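Alpha-fucosidase (Bifidobacterium bifidum, PDB 2EAB) probably hydrolyses alpha-1,2-linked L-fucose from glycans, this chain being the catalytic portion of a longer, membrane-associated glycoside hydrolase family 95 protein. Local coordinates at residues N238-L250 with E295-Q309. Numbering follows the deposited sequence.
Sequences NGLLYNSQIKVVL and ETAAEVNTRVAKVVQ
The backbone oxygen of Asn-301 is gripped twice: Ala-305 N holds it in the ordinary helical bond, and NE2 of Gln-245 reaches it at 3.2 Å from the neighbouring strand, in the carbonyl plane on a lone pair. The setting is the N-terminal beta-sandwich domain, where the first part of helix 297-314 (residues 297-309) lies along the outer face of the nine-stranded antiparallel sheet, running in the same direction as strand 241-250 at 28° to it, and illustrates how a sheet can receive a helix through amides as well as aliphatic groups. The same NE2 also donates to Asn-243 OD1 (3.0 Å, nearly straight), while Asn-243 ND2 donates a hydrogen bond to Asn-301 OD1 at 3.0 Å. This last bond lies on a lone pair, although the two amide planes are turned 54° apart. Water 1 accepts from Asn-243 ND2 and donates to Ala-297 O, extending the polar chain toward the start of the helix. Alongside the amides, CG1 of Val-304 packs against the Gln-245 chain and Asn-243 OD1, and CG1 of Val-300 meets Asn-243 CB at 3.8 Å. Were Gln-245 replaced by an alanine, Asn-301 O would probably lose its strand donor and Asn-243 OD1 its partner, with a gap opening over Val-304. At one end CD1 of Leu-241 comes over the first helical turn, 3.5 Å from Ala-297 N; there Thr-296 and Glu-299 form a capping box. At the other, Lys-247 runs past Val-308 with CG anti to its own backbone N (chi1 -177°) and bends at its last torsion; NZ donates to Gln-309 OE1 at 2.9 Å, tilted from that amide's carbonyl plane, and also forms a salt bridge with Asp-227. Water 2 accepts from both Lys-247 NZ and Gln-309 NE2.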
ATOM      1  N   ASN A 238      17.340  -4.302 -20.683  1.00  6.48           N
ATOM      2  CA  ASN A 238      16.207  -4.999 -21.305  1.00  6.68           C
ATOM      3  C   ASN A 238      15.615  -4.345 -22.555  1.00  6.72           C
ATOM      4  O   ASN A 238      14.596  -4.815 -23.072  1.00  7.18           O
ATOM      5  CB  ASN A 238      15.083  -5.210 -20.281  1.00  6.41           C
ATOM      6  CG  ASN A 238      14.497  -3.901 -19.784  1.00  6.11           C
ATOM      7  OD1 ASN A 238      14.834  -2.821 -20.278  1.00  6.05           O
ATOM      8  ND2 ASN A 238      13.625  -3.987 -18.785  1.00  5.95           N
ATOM      9  N   GLY A 239      16.225  -3.259 -23.026  1.00  6.71           N
ATOM     10  CA  GLY A 239      15.755  -2.590 -24.233  1.00  6.81           C
ATOM     11  C   GLY A 239      14.506  -1.742 -24.081  1.00  6.59           C
ATOM     12  O   GLY A 239      13.999  -1.229 -25.081  1.00  6.93           O
ATOM     13  N   LEU A 240      13.996  -1.586 -22.856  1.00  6.85           N
ATOM     14  CA  LEU A 240      12.840  -0.712 -22.613  1.00  7.03           C
ATOM     15  C   LEU A 240      13.128   0.695 -23.132  1.00  7.50           C
ATOM     16  O   LEU A 240      14.159   1.276 -22.809  1.00  7.76           O
ATOM     17  CB  LEU A 240      12.508  -0.652 -21.122  1.00  6.74           C
ATOM     18  CG  LEU A 240      11.192   0.036 -20.751  1.00  6.39           C
ATOM     19  CD1 LEU A 240      10.004  -0.853 -21.082  1.00  7.63           C
ATOM     20  CD2 LEU A 240      11.180   0.399 -19.277  1.00  7.42           C
ATOM     21  N   LEU A 241      12.221   1.231 -23.944  1.00  7.56           N
ATOM     22  CA  LEU A 241      12.385   2.575 -24.497  1.00  8.02           C
ATOM     23  C   LEU A 241      11.927   3.612 -23.497  1.00  7.79           C
ATOM     24  O   LEU A 241      10.924   3.419 -22.817  1.00  8.38           O
ATOM     25  CB  LEU A 241      11.584   2.743 -25.787  1.00  8.40           C
ATOM     26  CG  LEU A 241      11.866   1.761 -26.923  1.00  8.92           C
ATOM     27  CD1 LEU A 241      10.885   1.972 -28.061  1.00 10.16           C
ATOM     28  CD2 LEU A 241      13.298   1.899 -27.420  1.00 10.40           C
ATOM     29  N   TYR A 242      12.665   4.713 -23.409  1.00  7.75           N
ATOM     30  CA  TYR A 242      12.268   5.820 -22.548  1.00  7.61           C
ATOM     31  C   TYR A 242      12.440   7.156 -23.260  1.00  7.68           C
ATOM     32  O   TYR A 242      13.314   7.313 -24.118  1.00  7.95           O
ATOM     33  CB  TYR A 242      13.019   5.796 -21.210  1.00  8.04           C
ATOM     34  CG  TYR A 242      14.523   5.954 -21.308  1.00  7.74           C
ATOM     35  CD1 TYR A 242      15.113   7.219 -21.312  1.00  8.12           C
ATOM     36  CD2 TYR A 242      15.355   4.838 -21.376  1.00  8.50           C
ATOM     37  CE1 TYR A 242      16.499   7.369 -21.397  1.00  8.47           C
ATOM     38  CE2 TYR A 242      16.737   4.977 -21.457  1.00  8.90           C
ATOM     39  CZ  TYR A 242      17.301   6.240 -21.467  1.00  8.85           C
ATOM     40  OH  TYR A 242      18.668   6.351 -21.550  1.00  9.18           O
ATOM     41  N   ASN A 243      11.597   8.114 -22.890  1.00  7.77           N
ATOM     42  CA  ASN A 243      11.559   9.421 -23.524  1.00  8.19           C
ATOM     43  C   ASN A 243      10.990  10.424 -22.531  1.00  8.39           C
ATOM     44  O   ASN A 243       9.912  10.208 -21.968  1.00  8.16           O
ATOM     45  CB  ASN A 243      10.696   9.354 -24.795  1.00  8.74           C
ATOM     46  CG  ASN A 243      10.729  10.640 -25.615  1.00  8.97           C
ATOM     47  OD1 ASN A 243      10.263  11.686 -25.172  1.00 10.15           O
ATOM     48  ND2 ASN A 243      11.258  10.550 -26.833  1.00  9.41           N
ATOM     49  N   SER A 244      11.727  11.505 -22.299  1.00  8.82           N
ATOM     50  CA  SER A 244      11.213  12.617 -21.514  1.00  9.44           C
ATOM     51  C   SER A 244      11.435  13.925 -22.258  1.00  9.52           C
ATOM     52  O   SER A 244      12.417  14.077 -22.999  1.00  9.66           O
ATOM     53  CB  SER A 244      11.860  12.666 -20.130  1.00  9.80           C
ATOM     54  OG  SER A 244      13.223  13.047 -20.203  1.00 12.73           O
ATOM     55  N   GLN A 245      10.509  14.860 -22.068  1.00  9.40           N
ATOM     56  CA  GLN A 245      10.560  16.152 -22.745  1.00  9.91           C
ATOM     57  C   GLN A 245      10.165  17.279 -21.817  1.00  9.91           C
ATOM     58  O   GLN A 245       9.246  17.130 -21.003  1.00  9.83           O
ATOM     59  CB  GLN A 245       9.663  16.152 -23.983  1.00  9.98           C
ATOM     60  CG  GLN A 245      10.157  15.215 -25.073  1.00 10.81           C
ATOM     61  CD  GLN A 245       9.246  15.132 -26.269  1.00 10.66           C
ATOM     62  OE1 GLN A 245       8.686  16.133 -26.724  1.00 11.57           O
ATOM     63  NE2 GLN A 245       9.106  13.926 -26.805  1.00 10.45           N
ATOM     64  N   ILE A 246      10.881  18.396 -21.940  1.00  9.99           N
ATOM     65  CA  ILE A 246      10.564  19.625 -21.226  1.00 10.38           C
ATOM     66  C   ILE A 246      10.324  20.719 -22.256  1.00 10.63           C
ATOM     67  O   ILE A 246      11.222  21.067 -23.031  1.00 10.97           O
ATOM     68  CB  ILE A 246      11.690  20.070 -20.254  1.00 10.26           C
ATOM     69  CG1 ILE A 246      12.026  18.948 -19.258  1.00 10.00           C
ATOM     70  CG2 ILE A 246      11.301  21.384 -19.554  1.00 10.45           C
ATOM     71  CD1 ILE A 246      13.052  19.316 -18.192  1.00 10.70           C
ATOM     72  N   LYS A 247       9.099  21.231 -22.269  1.00 11.06           N
ATOM     73  CA  LYS A 247       8.715  22.336 -23.138  1.00 11.80           C
ATOM     74  C   LYS A 247       8.689  23.614 -22.306  1.00 12.23           C
ATOM     75  O   LYS A 247       7.972  23.698 -21.308  1.00 12.07           O
ATOM     76  CB  LYS A 247       7.343  22.054 -23.758  1.00 11.78           C
ATOM     77  CG  LYS A 247       6.859  23.098 -24.752  1.00 12.49           C
ATOM     78  CD  LYS A 247       5.467  22.754 -25.244  1.00 13.28           C
ATOM     79  CE  LYS A 247       4.982  23.729 -26.308  1.00 14.50           C
ATOM     80  NZ  LYS A 247       5.758  23.632 -27.575  1.00 15.66           N
ATOM     81  N   VAL A 248       9.480  24.603 -22.724  1.00 13.09           N
ATOM     82  CA  VAL A 248       9.631  25.853 -21.983  1.00 14.35           C
ATOM     83  C   VAL A 248       8.806  26.956 -22.647  1.00 14.92           C
ATOM     84  O   VAL A 248       9.048  27.313 -23.805  1.00 15.34           O
ATOM     85  CB  VAL A 248      11.122  26.276 -21.889  1.00 14.37           C
ATOM     86  CG1 VAL A 248      11.274  27.541 -21.064  1.00 15.36           C
ATOM     87  CG2 VAL A 248      11.960  25.155 -21.286  1.00 15.32           C
ATOM     88  N   VAL A 249       7.828  27.482 -21.912  1.00 15.38           N
ATOM     89  CA  VAL A 249       6.924  28.504 -22.444  1.00 16.11           C
ATOM     90  C   VAL A 249       7.095  29.831 -21.699  1.00 16.58           C
ATOM     91  O   VAL A 249       6.752  29.944 -20.520  1.00 16.15           O
ATOM     92  CB  VAL A 249       5.439  28.043 -22.407  1.00 16.15           C
ATOM     93  CG1 VAL A 249       4.534  29.061 -23.100  1.00 16.75           C
ATOM     94  CG2 VAL A 249       5.281  26.673 -23.058  1.00 16.49           C
ATOM     95  N   LEU A 250       7.632  30.827 -22.401  1.00 17.45           N
ATOM     96  CA  LEU A 250       7.822  32.167 -21.847  1.00 18.52           C
ATOM     97  C   LEU A 250       6.502  32.924 -21.816  1.00 19.25           C
ATOM     98  O   LEU A 250       5.752  32.904 -22.793  1.00 19.45           O
ATOM     99  CB  LEU A 250       8.825  32.964 -22.689  1.00 18.56           C
ATOM    100  CG  LEU A 250      10.234  32.431 -22.964  1.00 19.10           C
ATOM    101  CD1 LEU A 250      10.895  33.262 -24.054  1.00 19.99           C
ATOM    102  CD2 LEU A 250      11.087  32.430 -21.710  1.00 19.55           C
ATOM    103  N   GLU A 295       5.292  -0.051 -29.687  1.00  9.58           N
ATOM    104  CA  GLU A 295       5.696   1.220 -30.285  1.00  9.86           C
ATOM    105  C   GLU A 295       7.175   1.228 -30.621  1.00 10.01           C
ATOM    106  O   GLU A 295       7.979   0.577 -29.945  1.00 10.06           O
ATOM    107  CB  GLU A 295       5.431   2.375 -29.326  1.00  9.73           C
ATOM    108  CG  GLU A 295       3.984   2.709 -29.081  1.00 10.01           C
ATOM    109  CD  GLU A 295       3.841   3.632 -27.899  1.00 10.19           C
ATOM    110  OE1 GLU A 295       4.112   3.178 -26.764  1.00  9.89           O
ATOM    111  OE2 GLU A 295       3.482   4.809 -28.099  1.00 11.00           O
ATOM    112  N   THR A 296       7.524   1.986 -31.657  1.00 10.33           N
ATOM    113  CA  THR A 296       8.907   2.324 -31.947  1.00 10.48           C
ATOM    114  C   THR A 296       9.308   3.524 -31.097  1.00 10.42           C
ATOM    115  O   THR A 296       8.448   4.193 -30.514  1.00 10.10           O
ATOM    116  CB  THR A 296       9.077   2.732 -33.415  1.00 10.94           C
ATOM    117  OG1 THR A 296       8.314   3.919 -33.654  1.00 11.09           O
ATOM    118  CG2 THR A 296       8.611   1.621 -34.357  1.00 11.52           C
ATOM    119  N   ALA A 297      10.606   3.805 -31.039  1.00 10.52           N
ATOM    120  CA  ALA A 297      11.109   4.995 -30.353  1.00 10.83           C
ATOM    121  C   ALA A 297      10.476   6.271 -30.910  1.00 10.56           C
ATOM    122  O   ALA A 297      10.133   7.179 -30.153  1.00 10.69           O
ATOM    123  CB  ALA A 297      12.617   5.065 -30.448  1.00 10.97           C
ATOM    124  N   ALA A 298      10.318   6.333 -32.234  1.00 10.81           N
ATOM    125  CA  ALA A 298       9.689   7.481 -32.885  1.00 10.85           C
ATOM    126  C   ALA A 298       8.249   7.681 -32.417  1.00 10.71           C
ATOM    127  O   ALA A 298       7.829   8.807 -32.162  1.00 10.70           O
ATOM    128  CB  ALA A 298       9.750   7.335 -34.406  1.00 11.05           C
ATOM    129  N   GLU A 299       7.508   6.584 -32.283  1.00 10.53           N
ATOM    130  CA  GLU A 299       6.125   6.649 -31.811  1.00 10.48           C
ATOM    131  C   GLU A 299       6.020   7.108 -30.356  1.00 10.34           C
ATOM    132  O   GLU A 299       5.156   7.926 -30.022  1.00 10.59           O
ATOM    133  CB  GLU A 299       5.410   5.316 -32.039  1.00 10.44           C
ATOM    134  CG  GLU A 299       5.117   5.062 -33.516  1.00 11.54           C
ATOM    135  CD  GLU A 299       4.627   3.658 -33.802  1.00 12.93           C
ATOM    136  OE1 GLU A 299       5.127   2.702 -33.174  1.00 12.48           O
ATOM    137  OE2 GLU A 299       3.746   3.510 -34.677  1.00 15.71           O
ATOM    138  N   VAL A 300       6.904   6.602 -29.496  1.00 10.00           N
ATOM    139  CA  VAL A 300       6.950   7.066 -28.105  1.00  9.80           C
ATOM    140  C   VAL A 300       7.263   8.565 -28.080  1.00  9.82           C
ATOM    141  O   VAL A 300       6.623   9.333 -27.361  1.00  9.77           O
ATOM    142  CB  VAL A 300       7.968   6.275 -27.244  1.00  9.67           C
ATOM    143  CG1 VAL A 300       8.012   6.820 -25.819  1.00 10.24           C
ATOM    144  CG2 VAL A 300       7.607   4.799 -27.217  1.00  9.93           C
ATOM    145  N   ASN A 301       8.230   8.972 -28.900  1.00 10.09           N
ATOM    146  CA  ASN A 301       8.611  10.373 -28.998  1.00 10.53           C
ATOM    147  C   ASN A 301       7.443  11.286 -29.400  1.00 10.64           C
ATOM    148  O   ASN A 301       7.236  12.340 -28.801  1.00 10.74           O
ATOM    149  CB  ASN A 301       9.778  10.534 -29.971  1.00 10.43           C
ATOM    150  CG  ASN A 301      10.278  11.954 -30.037  1.00 10.70           C
ATOM    151  OD1 ASN A 301      10.835  12.472 -29.071  1.00 10.56           O
ATOM    152  ND2 ASN A 301      10.061  12.604 -31.179  1.00 11.71           N
ATOM    153  N   THR A 302       6.692  10.866 -30.414  1.00 10.89           N
ATOM    154  CA  THR A 302       5.521  11.600 -30.890  1.00 11.34           C
ATOM    155  C   THR A 302       4.471  11.704 -29.783  1.00 11.04           C
ATOM    156  O   THR A 302       3.880  12.766 -29.571  1.00 10.84           O
ATOM    157  CB  THR A 302       4.937  10.917 -32.146  1.00 11.34           C
ATOM    158  OG1 THR A 302       5.931  10.916 -33.178  1.00 12.67           O
ATOM    159  CG2 THR A 302       3.685  11.636 -32.655  1.00 12.03           C
ATOM    160  N   ARG A 303       4.270  10.600 -29.066  1.00 10.85           N
ATOM    161  CA  ARG A 303       3.294  10.536 -27.983  1.00 10.68           C
ATOM    162  C   ARG A 303       3.626  11.513 -26.853  1.00 10.70           C
ATOM    163  O   ARG A 303       2.762  12.274 -26.410  1.00 10.57           O
ATOM    164  CB  ARG A 303       3.198   9.099 -27.465  1.00 10.64           C
ATOM    165  CG  ARG A 303       2.275   8.919 -26.278  1.00 10.37           C
ATOM    166  CD  ARG A 303       1.804   7.485 -26.138  1.00 10.40           C
ATOM    167  NE  ARG A 303       2.861   6.491 -25.914  1.00  9.62           N
ATOM    168  CZ  ARG A 303       3.378   6.177 -24.726  1.00  9.53           C
ATOM    169  NH1 ARG A 303       2.997   6.817 -23.625  1.00  8.87           N
ATOM    170  NH2 ARG A 303       4.293   5.218 -24.646  1.00  9.90           N
ATOM    171  N   VAL A 304       4.875  11.495 -26.398  1.00 10.46           N
ATOM    172  CA  VAL A 304       5.313  12.386 -25.327  1.00 10.46           C
ATOM    173  C   VAL A 304       5.261  13.849 -25.777  1.00 10.63           C
ATOM    174  O   VAL A 304       4.846  14.720 -25.015  1.00 10.57           O
ATOM    175  CB  VAL A 304       6.720  12.003 -24.814  1.00 10.36           C
ATOM    176  CG1 VAL A 304       7.223  13.016 -23.794  1.00 10.09           C
ATOM    177  CG2 VAL A 304       6.691  10.603 -24.193  1.00  9.90           C
ATOM    178  N   ALA A 305       5.651  14.106 -27.025  1.00 10.77           N
ATOM    179  CA  ALA A 305       5.595  15.459 -27.587  1.00 11.16           C
ATOM    180  C   ALA A 305       4.181  16.030 -27.565  1.00 11.47           C
ATOM    181  O   ALA A 305       3.981  17.209 -27.257  1.00 11.60           O
ATOM    182  CB  ALA A 305       6.155  15.476 -29.004  1.00 11.65           C
ATOM    183  N   LYS A 306       3.203  15.187 -27.878  1.00 11.67           N
ATOM    184  CA  LYS A 306       1.808  15.613 -27.907  1.00 12.25           C
ATOM    185  C   LYS A 306       1.288  15.933 -26.506  1.00 11.96           C
ATOM    186  O   LYS A 306       0.447  16.818 -26.345  1.00 12.06           O
ATOM    187  CB  LYS A 306       0.937  14.554 -28.584  1.00 12.56           C
ATOM    188  CG  LYS A 306      -0.471  15.019 -28.921  1.00 14.43           C
ATOM    189  CD  LYS A 306      -1.265  13.919 -29.604  1.00 17.22           C
ATOM    190  CE  LYS A 306      -2.643  14.399 -30.028  1.00 18.87           C
ATOM    191  NZ  LYS A 306      -3.514  14.698 -28.863  1.00 20.16           N
ATOM    192  N   VAL A 307       1.786  15.221 -25.493  1.00 11.49           N
ATOM    193  CA  VAL A 307       1.399  15.502 -24.110  1.00 11.28           C
ATOM    194  C   VAL A 307       1.767  16.936 -23.735  1.00 11.10           C
ATOM    195  O   VAL A 307       0.921  17.689 -23.250  1.00 11.28           O
ATOM    196  CB  VAL A 307       2.028  14.515 -23.093  1.00 11.02           C
ATOM    197  CG1 VAL A 307       1.698  14.939 -21.667  1.00 10.92           C
ATOM    198  CG2 VAL A 307       1.537  13.099 -23.346  1.00 11.42           C
ATOM    199  N   VAL A 308       3.022  17.319 -23.973  1.00 11.08           N
ATOM    200  CA  VAL A 308       3.469  18.665 -23.605  1.00 11.31           C
ATOM    201  C   VAL A 308       2.833  19.749 -24.481  1.00 11.66           C
ATOM    202  O   VAL A 308       2.509  20.831 -23.987  1.00 11.50           O
ATOM    203  CB  VAL A 308       5.022  18.813 -23.532  1.00 11.29           C
ATOM    204  CG1 VAL A 308       5.588  17.978 -22.392  1.00 11.55           C
ATOM    205  CG2 VAL A 308       5.697  18.448 -24.850  1.00 11.64           C
ATOM    206  N   GLN A 309       2.635  19.448 -25.763  1.00 11.98           N
ATOM    207  CA  GLN A 309       1.992  20.399 -26.672  1.00 12.48           C
ATOM    208  C   GLN A 309       0.525  20.625 -26.310  1.00 12.77           C
ATOM    209  O   GLN A 309       0.074  21.773 -26.254  1.00 12.92           O
ATOM    210  CB  GLN A 309       2.126  19.970 -28.139  1.00 12.64           C
ATOM    211  CG  GLN A 309       1.688  21.050 -29.140  1.00 13.36           C
ATOM    212  CD  GLN A 309       2.556  22.295 -29.070  1.00 14.29           C
ATOM    213  OE1 GLN A 309       3.770  22.222 -29.230  1.00 15.02           O
ATOM    214  NE2 GLN A 309       1.932  23.445 -28.833  1.00 14.86           N
TER
HETATM  215  O   HOH W   1      11.718   7.895 -27.939  1.00 12.59           O
HETATM  216  O   HOH W   2       3.870  25.773 -28.753  1.00 24.27           O